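Local coordinates for NADP-dependent glyceraldehyde-3-phosphate dehydrogenase (Bacillus halodurans, PDB 3PRL), which probably oxidises glyceraldehyde 3-phosphate with NADP+ without phosphorylation, as a member of the aldehyde dehydrogenase family, at residues Q9-I14 with L40-A45; I29-P34 with A188-L193; D82-R87 with I196-A201; P44-E49 with Q213-R218; V99-K104 with F162-N167. All blocks are in the same frame, centred on the assembly; numbering follows the deposited sequence.

Contact 1: residues Q9-I14 with L40-A45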
# COMPACT_ATOMS: atom_id res chain seq x y z
N GLN D 9 43.07 -15.80 20.75
CA GLN D 9 43.57 -14.49 21.25
C GLN D 9 42.47 -13.42 21.31
O GLN D 9 42.70 -12.26 20.97
CB GLN D 9 44.76 -14.01 20.42
CG GLN D 9 44.52 -13.96 18.91
CD GLN D 9 45.79 -13.66 18.12
OE1 GLN D 9 46.77 -13.13 18.66
NE2 GLN D 9 45.78 -13.99 16.83
N PHE D 10 41.26 -13.82 21.73
CA PHE D 10 40.16 -12.87 21.89
C PHE D 10 39.30 -13.23 23.09
O PHE D 10 38.28 -13.91 22.98
CB PHE D 10 39.33 -12.75 20.60
CG PHE D 10 38.18 -11.76 20.68
CD1 PHE D 10 38.33 -10.53 21.33
CD2 PHE D 10 36.97 -12.05 20.08
CE1 PHE D 10 37.28 -9.62 21.40
CE2 PHE D 10 35.91 -11.14 20.13
CZ PHE D 10 36.06 -9.92 20.79
N ASN D 11 39.75 -12.79 24.25
CA ASN D 11 38.97 -12.90 25.46
C ASN D 11 38.01 -11.71 25.51
O ASN D 11 38.37 -10.62 25.96
CB ASN D 11 39.89 -13.01 26.66
CG ASN D 11 40.68 -14.31 26.65
OD1 ASN D 11 40.10 -15.40 26.57
ND2 ASN D 11 42.01 -14.20 26.70
N ALA D 12 36.80 -11.96 25.03
CA ALA D 12 35.81 -10.93 24.76
C ALA D 12 34.97 -10.57 25.99
O ALA D 12 34.68 -11.43 26.83
CB ALA D 12 34.90 -11.37 23.64
N ASN D 13 34.60 -9.30 26.07
CA ASN D 13 33.66 -8.84 27.06
C ASN D 13 32.25 -8.65 26.46
O ASN D 13 32.08 -8.64 25.23
CB ASN D 13 34.17 -7.56 27.73
CG ASN D 13 35.08 -7.84 28.95
OD1 ASN D 13 35.55 -8.97 29.17
ND2 ASN D 13 35.31 -6.80 29.75
N ILE D 14 31.25 -8.55 27.34
CA ILE D 14 29.86 -8.33 26.93
C ILE D 14 29.46 -6.89 27.18
O ILE D 14 30.03 -6.23 28.05
CB ILE D 14 28.85 -9.30 27.64
CG1 ILE D 14 28.83 -9.12 29.17
CG2 ILE D 14 29.13 -10.75 27.26
CD1 ILE D 14 27.67 -8.26 29.68
N LEU D 40 40.66 -19.67 20.42
CA LEU D 40 40.41 -18.38 19.76
C LEU D 40 40.19 -17.27 20.78
O LEU D 40 40.50 -16.10 20.53
CB LEU D 40 39.21 -18.48 18.82
CG LEU D 40 39.36 -19.24 17.50
CD1 LEU D 40 37.99 -19.51 16.87
CD2 LEU D 40 40.26 -18.51 16.51
N GLY D 41 39.64 -17.65 21.92
CA GLY D 41 39.36 -16.73 22.99
C GLY D 41 38.26 -17.31 23.85
O GLY D 41 38.03 -18.53 23.84
N SER D 42 37.58 -16.44 24.58
CA SER D 42 36.53 -16.85 25.50
C SER D 42 35.40 -15.82 25.55
O SER D 42 35.57 -14.67 25.13
CB SER D 42 37.12 -17.07 26.90
OG SER D 42 37.81 -15.92 27.32
N ILE D 43 34.25 -16.25 26.06
CA ILE D 43 33.14 -15.35 26.35
C ILE D 43 32.74 -15.49 27.82
O ILE D 43 32.99 -16.54 28.42
CB ILE D 43 31.91 -15.60 25.43
CG1 ILE D 43 31.35 -17.01 25.64
CG2 ILE D 43 32.28 -15.33 23.98
CD1 ILE D 43 30.00 -17.23 25.02
N PRO D 44 32.14 -14.44 28.41
CA PRO D 44 31.71 -14.57 29.80
C PRO D 44 30.45 -15.43 29.91
O PRO D 44 29.52 -15.29 29.11
CB PRO D 44 31.38 -13.12 30.20
CG PRO D 44 31.93 -12.25 29.08
CD PRO D 44 31.87 -13.10 27.87
N ALA D 45 30.44 -16.35 30.88
CA ALA D 45 29.23 -17.11 31.21
C ALA D 45 28.45 -16.35 32.26
O ALA D 45 28.88 -16.25 33.41
CB ALA D 45 29.60 -18.50 31.70
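N11 and S42 are partners in a parallel bridge, and their side chains stand next to each other on the same face of the sheet. S42 OG sits between its own backbone N and carbonyl carbon (chi1 54°), raised off that face, and the N11 amide brings OD1 up beside it, from the G41 side. The S42 hydroxyl is the donor. At 2.5 Å from S42 OG to N11 OD1 the bond is very short, so its exact length is doubtful.

F10 leaves from the opposite face. With CG anti to the backbone N (chi1 -179°), its ring swings away from strand 39-44, and CB is its nearest side-chain atom to that strand, 3.5 Å from L40 O. A12 CB covers one face of the ring, 3.4 Å above its plane and displaced toward the rim. Matched with F10 is G41, whose CA comes to 3.0 Å from F10 O as a CA-H...O contact. Farther along, I14 and P44 meet at a slant, I14 CG2 lying 3.7 Å from P44 CD.

The backbones follow parallel pairing: S42 N donates to F10 O at 3.1 Å, and A12 N to S42 O at 3.0 Å with an angle of 155° at the hydrogen. L40 O receives Q9 N and, weakly, F10 N.

On the other side of the sheet from N11 and S42, the F10 ring packs against L193 and the side chain of K197, both of helix 192-204. N11 and S42 themselves form a polar cluster with R28, which adds a weak bond to S42 OG and a full one to A12 O, probably placing positive charge beside these oxygens.

Contact 2: residues I29-P34 with A188-L193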
# COMPACT_ATOMS: atom_id res chain seq x y z
N ILE D 29 33.73 -18.94 29.09
CA ILE D 29 33.59 -20.13 28.26
C ILE D 29 34.53 -19.97 27.07
O ILE D 29 34.39 -19.03 26.28
CB ILE D 29 32.14 -20.33 27.72
CG1 ILE D 29 31.13 -20.28 28.87
CG2 ILE D 29 32.02 -21.64 26.93
CD1 ILE D 29 29.69 -20.09 28.41
N SER D 30 35.47 -20.91 26.95
CA SER D 30 36.49 -20.88 25.91
C SER D 30 35.90 -21.31 24.59
O SER D 30 35.06 -22.22 24.54
CB SER D 30 37.65 -21.81 26.25
OG SER D 30 38.21 -21.52 27.52
N ILE D 31 36.35 -20.67 23.51
CA ILE D 31 35.87 -20.98 22.17
C ILE D 31 37.02 -21.47 21.31
O ILE D 31 38.13 -20.95 21.40
CB ILE D 31 35.16 -19.75 21.52
CG1 ILE D 31 33.80 -19.51 22.21
CG2 ILE D 31 34.99 -19.93 20.00
CD1 ILE D 31 32.97 -18.39 21.58
N SER D 32 36.74 -22.47 20.48
CA SER D 32 37.79 -23.07 19.65
C SER D 32 37.43 -23.13 18.16
O SER D 32 36.25 -23.29 17.78
CB SER D 32 38.13 -24.46 20.17
OG SER D 32 38.82 -24.38 21.40
N ALA D 33 38.44 -22.98 17.32
CA ALA D 33 38.28 -23.19 15.89
C ALA D 33 37.84 -24.64 15.71
O ALA D 33 38.50 -25.53 16.23
CB ALA D 33 39.60 -22.92 15.15
N PRO D 34 36.71 -24.88 15.01
CA PRO D 34 36.32 -26.28 14.76
C PRO D 34 37.30 -27.04 13.84
O PRO D 34 37.45 -28.25 13.99
CB PRO D 34 34.96 -26.15 14.05
CG PRO D 34 34.46 -24.84 14.43
CD PRO D 34 35.65 -23.95 14.59
N ALA D 188 24.58 -17.61 19.37
CA ALA D 188 25.00 -18.98 19.62
C ALA D 188 26.41 -18.89 20.22
O ALA D 188 27.22 -18.02 19.83
CB ALA D 188 25.04 -19.76 18.33
N THR D 189 26.70 -19.75 21.18
CA THR D 189 28.01 -19.70 21.86
C THR D 189 29.14 -19.91 20.86
O THR D 189 30.16 -19.20 20.88
CB THR D 189 28.09 -20.67 23.07
OG1 THR D 189 27.31 -20.14 24.14
CG2 THR D 189 29.55 -20.84 23.56
N GLN D 190 28.97 -20.89 19.97
CA GLN D 190 29.85 -21.00 18.83
C GLN D 190 29.36 -19.96 17.81
O GLN D 190 28.35 -20.17 17.13
CB GLN D 190 29.85 -22.42 18.25
CG GLN D 190 31.14 -22.77 17.48
CD GLN D 190 32.39 -22.74 18.35
OE1 GLN D 190 32.39 -23.24 19.47
NE2 GLN D 190 33.47 -22.15 17.82
N GLY D 191 30.05 -18.82 17.76
CA GLY D 191 29.60 -17.65 16.99
C GLY D 191 29.53 -16.40 17.86
O GLY D 191 29.45 -15.27 17.35
N SER D 192 29.56 -16.59 19.17
CA SER D 192 29.54 -15.46 20.09
C SER D 192 30.69 -14.44 19.89
O SER D 192 30.47 -13.24 20.09
CB SER D 192 29.51 -15.96 21.53
OG SER D 192 28.29 -16.62 21.80
N LEU D 193 31.89 -14.89 19.52
CA LEU D 193 32.98 -13.92 19.27
C LEU D 193 32.71 -13.02 18.06
O LEU D 193 32.95 -11.80 18.12
CB LEU D 193 34.35 -14.58 19.10
CG LEU D 193 34.91 -15.59 20.09
CD1 LEU D 193 36.13 -16.23 19.45
CD2 LEU D 193 35.27 -14.96 21.45
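Strand 28-32 lies, through I31, against the turn that starts helix 192-204, a turn holding T189, which takes part in NADP+ binding. G191 is the N-cap of the helix. Just after it, S192 reaches back: OG donates to A188 O at 2.6 Å, and S192 N bonds T189 O.

I31 carries most of the packing. Its CG1 branch is anti to the carbonyl carbon (chi1 -72°) and extends CD1 to 3.0 Å from T189 O, a tight approach. I31 and L193 reach toward each other tip to tip, with I31 CD1 3.7 Å from L193 CG, while I31 CG2 is 3.9 Å from L193 CD1. I31 CG2 also meets Q190, whose NE2 lies 3.5 Å from it; the two side chains run past each other in opposite directions. The Q190 chain bends at chi2 (62°), and NE2 comes to 3.0 Å from S32 O. That bond is weak, with an angle of 124° at the hydrogen, and the same NE2 has a better partner in E98 O.

E98, from helix 88-98, also accepts L193 N through its carboxylate, at the first turn of helix 192-204. Strand 28-32 is an outer strand of its sheet within this chain, and I43 of adjoining strand 39-44 touches I31, T189 and L193.

Contact 3: residues D82-R87 with I196-A201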
# COMPACT_ATOMS: atom_id res chain seq x y z
N ASP D 82 28.48 0.98 7.74
CA ASP D 82 29.76 1.49 7.25
C ASP D 82 30.94 0.86 7.99
O ASP D 82 31.88 0.37 7.36
CB ASP D 82 29.83 3.02 7.36
CG ASP D 82 28.69 3.73 6.62
OD1 ASP D 82 27.88 3.06 5.94
OD2 ASP D 82 28.61 4.97 6.74
N LEU D 83 30.88 0.87 9.32
CA LEU D 83 31.95 0.30 10.13
C LEU D 83 32.10 -1.21 9.92
O LEU D 83 33.21 -1.71 9.97
CB LEU D 83 31.76 0.60 11.63
CG LEU D 83 31.69 2.04 12.15
CD1 LEU D 83 31.85 2.08 13.68
CD2 LEU D 83 32.70 2.99 11.49
N LEU D 84 31.01 -1.93 9.69
CA LEU D 84 31.13 -3.37 9.41
C LEU D 84 31.88 -3.60 8.08
O LEU D 84 32.85 -4.34 8.03
CB LEU D 84 29.77 -4.10 9.44
CG LEU D 84 28.98 -4.16 10.77
CD1 LEU D 84 27.54 -4.70 10.58
CD2 LEU D 84 29.67 -4.96 11.85
N GLU D 85 31.42 -2.93 7.03
CA GLU D 85 32.04 -2.98 5.71
C GLU D 85 33.54 -2.66 5.78
O GLU D 85 34.36 -3.37 5.20
CB GLU D 85 31.33 -1.96 4.83
CG GLU D 85 31.79 -1.84 3.41
CD GLU D 85 30.78 -1.03 2.63
OE1 GLU D 85 31.02 0.18 2.42
OE2 GLU D 85 29.73 -1.59 2.26
N GLU D 86 33.86 -1.58 6.48
CA GLU D 86 35.23 -1.20 6.82
C GLU D 86 36.01 -2.35 7.46
O GLU D 86 37.20 -2.54 7.17
CB GLU D 86 35.20 0.02 7.75
CG GLU D 86 36.56 0.53 8.20
CD GLU D 86 36.48 1.83 8.99
OE1 GLU D 86 35.75 2.76 8.56
OE2 GLU D 86 37.16 1.93 10.03
N ARG D 87 35.36 -3.12 8.34
CA ARG D 87 36.02 -4.23 9.03
C ARG D 87 35.72 -5.59 8.38
O ARG D 87 35.73 -6.63 9.05
CB ARG D 87 35.66 -4.22 10.53
CG ARG D 87 36.15 -2.96 11.24
CD ARG D 87 35.46 -2.71 12.57
NE ARG D 87 35.79 -1.38 13.09
CZ ARG D 87 35.39 -0.90 14.26
NH1 ARG D 87 34.63 -1.62 15.07
NH2 ARG D 87 35.75 0.33 14.63
N ILE D 196 30.03 -10.65 18.94
CA ILE D 196 30.50 -9.58 19.83
C ILE D 196 31.19 -8.50 19.00
O ILE D 196 30.86 -7.32 19.12
CB ILE D 196 31.35 -10.09 21.03
CG1 ILE D 196 30.50 -10.96 21.99
CG2 ILE D 196 31.90 -8.94 21.83
CD1 ILE D 196 31.36 -11.83 22.96
N LYS D 197 32.10 -8.92 18.11
CA LYS D 197 32.76 -8.00 17.17
C LYS D 197 31.76 -7.23 16.32
O LYS D 197 31.96 -6.06 16.05
CB LYS D 197 33.77 -8.73 16.27
CG LYS D 197 35.09 -9.08 16.93
CD LYS D 197 35.92 -7.84 17.21
CE LYS D 197 37.13 -8.15 18.07
NZ LYS D 197 37.71 -6.89 18.61
N MET D 198 30.69 -7.90 15.89
CA MET D 198 29.62 -7.18 15.19
C MET D 198 29.04 -6.07 16.05
O MET D 198 28.86 -4.93 15.57
CB MET D 198 28.52 -8.12 14.71
CG MET D 198 27.35 -7.41 14.07
SD MET D 198 25.88 -8.43 14.02
CE MET D 198 25.49 -8.55 15.77
N VAL D 199 28.74 -6.39 17.31
CA VAL D 199 28.11 -5.44 18.25
C VAL D 199 29.03 -4.28 18.59
O VAL D 199 28.59 -3.14 18.75
CB VAL D 199 27.61 -6.13 19.53
CG1 VAL D 199 27.42 -5.13 20.69
CG2 VAL D 199 26.30 -6.83 19.25
N GLU D 200 30.32 -4.58 18.70
CA GLU D 200 31.35 -3.57 18.91
C GLU D 200 31.27 -2.43 17.90
O GLU D 200 31.34 -1.25 18.28
CB GLU D 200 32.73 -4.22 18.81
CG GLU D 200 33.15 -4.95 20.07
CD GLU D 200 34.63 -5.29 20.08
OE1 GLU D 200 35.44 -4.48 19.57
OE2 GLU D 200 34.96 -6.37 20.59
N ALA D 201 31.13 -2.79 16.63
CA ALA D 201 30.97 -1.82 15.54
C ALA D 201 29.73 -0.95 15.74
O ALA D 201 29.75 0.22 15.38
CB ALA D 201 30.92 -2.54 14.18
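L83 meets A201 where helix 70-86 nears its end. Its CB faces the A201 methyl, 4.1 Å from A201 CB. With CG anti to the carbonyl carbon (chi1 -59°), the chain carries CD1 onward to rest against the A201 carbonyl oxygen, 3.3 Å from A201 O.

L84, one residue on, starts out at an angle to the partner helix, but its CD2 branch turns in. That single methyl lies 3.6 Å from A201 CB and 4.0 Å from M198 CG, bridging successive turns of helix 192-204.

R87 is the first residue to leave helical geometry. Its side chain is extended from CG to NE and brings NH1 to 3.7 Å from A201 CA, an oblique approach to the guanidinium. The charge itself is met farther along the same helix, where NH1 forms a salt bridge with D204; E200 OE1, 5.4 Å from R87 NH1, is near but not in contact.

The short helical segments approach to 9.5 Å between axes, at 129° between their directions. Around them, L84 packs on V110, T113 and I117 of helix 103-124, M198 on A169, A170 and I173 of helix 167-178, and W80 donates a hydrogen bond to M198 O.

Contact 4: residues P44-E49 with Q213-R218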
# COMPACT_ATOMS: atom_id res chain seq x y z
N PRO D 44 32.14 -14.44 28.41
CA PRO D 44 31.71 -14.57 29.80
C PRO D 44 30.45 -15.43 29.91
O PRO D 44 29.52 -15.29 29.11
CB PRO D 44 31.38 -13.12 30.20
CG PRO D 44 31.93 -12.25 29.08
CD PRO D 44 31.87 -13.10 27.87
N ALA D 45 30.44 -16.35 30.88
CA ALA D 45 29.23 -17.11 31.21
C ALA D 45 28.45 -16.35 32.26
O ALA D 45 28.88 -16.25 33.41
CB ALA D 45 29.60 -18.50 31.70
N LEU D 46 27.30 -15.80 31.87
CA LEU D 46 26.54 -14.88 32.72
C LEU D 46 25.57 -15.59 33.65
O LEU D 46 25.18 -16.73 33.40
CB LEU D 46 25.79 -13.83 31.89
CG LEU D 46 26.55 -12.63 31.29
CD1 LEU D 46 25.58 -11.66 30.61
CD2 LEU D 46 27.38 -11.89 32.34
N SER D 47 25.20 -14.88 34.71
CA SER D 47 24.31 -15.37 35.77
C SER D 47 22.86 -14.88 35.57
O SER D 47 22.60 -14.08 34.67
CB SER D 47 24.82 -14.93 37.15
OG SER D 47 24.87 -13.51 37.26
N GLN D 48 21.95 -15.36 36.41
CA GLN D 48 20.54 -14.96 36.35
C GLN D 48 20.32 -13.47 36.59
O GLN D 48 19.44 -12.86 35.97
CB GLN D 48 19.68 -15.82 37.29
CG GLN D 48 19.26 -17.17 36.68
CD GLN D 48 18.50 -18.07 37.65
OE1 GLN D 48 19.01 -18.42 38.72
NE2 GLN D 48 17.29 -18.46 37.26
N GLU D 49 21.14 -12.88 37.47
CA GLU D 49 21.04 -11.45 37.79
C GLU D 49 21.52 -10.59 36.64
O GLU D 49 20.76 -9.78 36.10
CB GLU D 49 21.85 -11.09 39.05
CG GLU D 49 21.30 -11.66 40.33
CD GLU D 49 21.23 -13.17 40.29
OE1 GLU D 49 22.30 -13.83 40.32
OE2 GLU D 49 20.09 -13.69 40.19
N GLN D 213 22.06 -4.79 24.34
CA GLN D 213 22.74 -5.54 25.40
C GLN D 213 23.12 -6.91 24.85
O GLN D 213 22.33 -7.52 24.11
CB GLN D 213 21.83 -5.69 26.62
CG GLN D 213 21.08 -4.40 27.00
CD GLN D 213 21.91 -3.43 27.81
OE1 GLN D 213 23.04 -3.07 27.43
NE2 GLN D 213 21.36 -3.00 28.95
N VAL D 214 24.33 -7.38 25.17
CA VAL D 214 24.75 -8.73 24.76
C VAL D 214 24.71 -9.65 25.97
O VAL D 214 25.32 -9.37 27.00
CB VAL D 214 26.18 -8.76 24.14
CG1 VAL D 214 26.50 -10.17 23.60
CG2 VAL D 214 26.32 -7.71 23.05
N VAL D 215 23.96 -10.74 25.85
CA VAL D 215 23.92 -11.72 26.92
C VAL D 215 24.59 -12.98 26.42
O VAL D 215 24.22 -13.51 25.39
CB VAL D 215 22.48 -12.00 27.45
CG1 VAL D 215 21.98 -10.79 28.26
CG2 VAL D 215 21.50 -12.35 26.31
N THR D 216 25.63 -13.42 27.13
CA THR D 216 26.27 -14.67 26.82
C THR D 216 26.27 -15.56 28.05
O THR D 216 26.26 -15.09 29.18
CB THR D 216 27.72 -14.48 26.29
OG1 THR D 216 28.48 -13.71 27.23
CG2 THR D 216 27.72 -13.79 24.93
N GLY D 217 26.27 -16.86 27.82
CA GLY D 217 26.16 -17.80 28.90
C GLY D 217 25.93 -19.16 28.32
O GLY D 217 25.56 -19.29 27.14
N ARG D 218 26.14 -20.18 29.14
CA ARG D 218 26.08 -21.57 28.72
C ARG D 218 24.91 -21.86 27.76
O ARG D 218 25.12 -22.07 26.56
CB ARG D 218 26.08 -22.48 29.96
CG ARG D 218 27.18 -22.10 30.96
CD ARG D 218 27.94 -23.33 31.46
NE ARG D 218 28.47 -24.13 30.35
CZ ARG D 218 29.77 -24.33 30.11
NH1 ARG D 218 30.13 -25.07 29.07
NH2 ARG D 218 30.70 -23.81 30.90
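Two peptide carbonyls are the flat groups that join P44-L46 to T216. T216 OG1 lies in the plane of the P44 carbonyl, on a lone pair of P44 O, at 2.7 Å and with a C=O...O angle of 145°. The T216 carbonyl is met less squarely: L46 N donates to T216 O at 3.0 Å from a position tilted 21° out of its plane. P44 O and T216 O also come near each other, but both are acceptors and no bond joins them.

The threonine hydroxyl reaches P44 O because OG1 lies between the backbone N and carbonyl carbon of T216 (chi1 55°). It also approaches the proline ring, where OG1 is 3.5 Å from P44 CD; the two side chains cross obliquely. L46 follows alongside, with CB only 3.0 Å and CG 3.3 Å from T216 O, so the carbonyl oxygen is hemmed in by the leucine as well as bonded by its N-H. Beyond it L46 CD1 comes within 4.4 Å of V215 CG1. At G217 the backbones themselves close up, A45 CA being 3.9 Å from G217 CA. The buried T216 N finds no partner in the model.

One of the two bonds comes from a side chain, so this is not regular strand pairing. The contact joins the end of strand 39-44, before S47 caps helix 48-65, to the segment that leaves the end of strand 212-214, parallel to strand 182-186 in the Rossmann-like cofactor-binding domain. That segment leads directly into G219, which is seen to bind NADP+.

Contact 5: residues V99-K104 with F162-N167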
# COMPACT_ATOMS: atom_id res chain seq x y z
N VAL D 99 33.40 -20.50 13.17
CA VAL D 99 32.35 -21.40 12.71
C VAL D 99 32.79 -22.23 11.50
O VAL D 99 31.99 -22.96 10.90
CB VAL D 99 31.00 -20.65 12.53
CG1 VAL D 99 30.62 -19.92 13.82
CG2 VAL D 99 31.05 -19.67 11.35
N ALA D 100 34.09 -22.15 11.18
CA ALA D 100 34.71 -22.90 10.08
C ALA D 100 34.06 -22.66 8.70
O ALA D 100 33.84 -23.60 7.92
CB ALA D 100 34.78 -24.40 10.42
N LYS D 101 33.78 -21.40 8.40
CA LYS D 101 33.17 -21.01 7.13
C LYS D 101 34.25 -20.65 6.11
O LYS D 101 35.15 -19.88 6.43
CB LYS D 101 32.24 -19.81 7.37
CG LYS D 101 31.58 -19.22 6.14
CD LYS D 101 30.44 -18.28 6.53
CE LYS D 101 29.32 -19.04 7.27
NZ LYS D 101 27.99 -18.38 7.12
N PRO D 102 34.16 -21.17 4.87
CA PRO D 102 35.13 -20.81 3.82
C PRO D 102 35.44 -19.30 3.78
O PRO D 102 34.52 -18.48 3.85
CB PRO D 102 34.44 -21.25 2.53
CG PRO D 102 33.41 -22.25 2.94
CD PRO D 102 33.03 -21.98 4.35
N LYS D 103 36.72 -18.95 3.67
CA LYS D 103 37.24 -17.57 3.85
C LYS D 103 36.47 -16.45 3.15
O LYS D 103 36.06 -15.47 3.79
CB LYS D 103 38.71 -17.50 3.43
CG LYS D 103 39.33 -16.11 3.47
CD LYS D 103 40.66 -16.09 2.74
CE LYS D 103 41.84 -16.01 3.69
NZ LYS D 103 42.09 -14.58 4.06
N LYS D 104 36.31 -16.57 1.83
CA LYS D 104 35.68 -15.51 1.05
C LYS D 104 34.19 -15.42 1.36
O LYS D 104 33.60 -14.33 1.34
CB LYS D 104 35.95 -15.71 -0.44
CG LYS D 104 37.42 -15.52 -0.84
CD LYS D 104 37.62 -15.56 -2.34
CE LYS D 104 37.44 -14.19 -2.96
NZ LYS D 104 38.66 -13.36 -2.76
N PHE D 162 24.89 -20.46 14.84
CA PHE D 162 26.31 -20.50 14.46
C PHE D 162 26.47 -20.38 12.94
O PHE D 162 27.49 -19.91 12.44
CB PHE D 162 26.98 -21.80 14.97
CG PHE D 162 26.72 -23.01 14.11
CD1 PHE D 162 27.48 -23.24 12.96
CD2 PHE D 162 25.73 -23.93 14.46
CE1 PHE D 162 27.24 -24.36 12.14
CE2 PHE D 162 25.48 -25.05 13.66
CZ PHE D 162 26.25 -25.26 12.49
N ASN D 163 25.46 -20.91 12.25
CA ASN D 163 25.11 -20.76 10.84
C ASN D 163 25.68 -19.48 10.22
O ASN D 163 26.57 -19.50 9.36
CB ASN D 163 23.56 -20.63 10.81
CG ASN D 163 22.86 -21.58 9.84
OD1 ASN D 163 21.63 -21.47 9.65
ND2 ASN D 163 23.58 -22.52 9.27
N TYR D 164 25.13 -18.37 10.68
CA TYR D 164 25.41 -17.04 10.16
C TYR D 164 25.42 -16.13 11.38
O TYR D 164 24.40 -15.58 11.75
CB TYR D 164 24.31 -16.60 9.18
CG TYR D 164 24.20 -17.42 7.90
CD1 TYR D 164 24.75 -16.96 6.71
CD2 TYR D 164 23.51 -18.64 7.88
CE1 TYR D 164 24.65 -17.70 5.53
CE2 TYR D 164 23.39 -19.40 6.70
CZ TYR D 164 23.97 -18.91 5.53
OH TYR D 164 23.87 -19.64 4.35
N PRO D 165 26.58 -15.99 12.02
CA PRO D 165 26.63 -15.32 13.32
C PRO D 165 26.78 -13.79 13.26
O PRO D 165 26.81 -13.13 14.30
CB PRO D 165 27.86 -15.97 13.96
CG PRO D 165 28.76 -16.24 12.80
CD PRO D 165 27.89 -16.53 11.62
N VAL D 166 26.88 -13.23 12.06
CA VAL D 166 26.83 -11.79 11.87
C VAL D 166 25.53 -11.51 11.12
O VAL D 166 24.66 -10.79 11.60
CB VAL D 166 28.15 -11.26 11.17
CG1 VAL D 166 28.06 -9.80 10.84
CG2 VAL D 166 29.33 -11.47 12.10
N ASN D 167 25.37 -12.17 9.98
CA ASN D 167 24.19 -12.02 9.13
C ASN D 167 22.83 -12.25 9.81
O ASN D 167 21.95 -11.38 9.75
CB ASN D 167 24.32 -12.93 7.90
CG ASN D 167 23.38 -12.56 6.79
OD1 ASN D 167 22.17 -12.82 6.87
ND2 ASN D 167 23.91 -11.94 5.74
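K101 NZ meets a backbone oxygen and an aromatic ring together. It donates to N163 O at 2.9 Å, in the plane of that carbonyl, and stands over one face of the Y164 ring, 3.9 Å from the ring centroid and 27° off the normal, a cation-pi interaction displaced toward the rim above CD1. The lysine and tyrosine side chains cross at about a right angle. K101 starts with CG anti to the backbone N and then bends at chi3 (-63°), which turns the ammonium group toward N163 and Y164. A salt bridge from E109 OE1 and a second cation-pi partner, Y288, complete the surroundings of NZ.

Next to this polar site V99 CG1 packs on the F162 carbonyl oxygen, 3.4 Å from F162 O. Its apolar contacts are looser, with CG1 4.2 Å from P165 CG and 4.3 Å from F162 CB, while V99 CB lies near the plane of the F162 ring, at its edge. F162 belongs to the NADP+ site.

Farther out, E109 OE2 accepts V166 N and N167 N, so one carboxylate positions both the lysine and the loop. R292 NE bonds Y164 OH at the far end of the ring.

The 162-167 loop follows strand 144-159 and runs into helix 167-178. Segment 99-104 joins helix 88-98 to helix 103-124, the helix that supplies E109, and P165 and V166 touch S194 of helix 192-204.

From the N terminus, contact 1 closes the first loop, pairing strands 10-16 and 39-44. Strand 28-32, lying within that loop, pairs with 39-44 and reaches forward to 188-193, so contact 2 crosses contact 1. Contact 4 starts on P44 and A45, where contact 1 ends, and its long loop to 213-218 crosses contact 2. Contact 3, between helices 70-86 and 192-204, also crosses contact 2 but falls wholly within the span of contact 4. Contact 5 is innermost, enclosed by contacts 2, 3 and 4. Together they tie the N-terminal sheet and early helices to the cofactor-binding strands and loops, with helix 192-204 serving contacts 2 and 3.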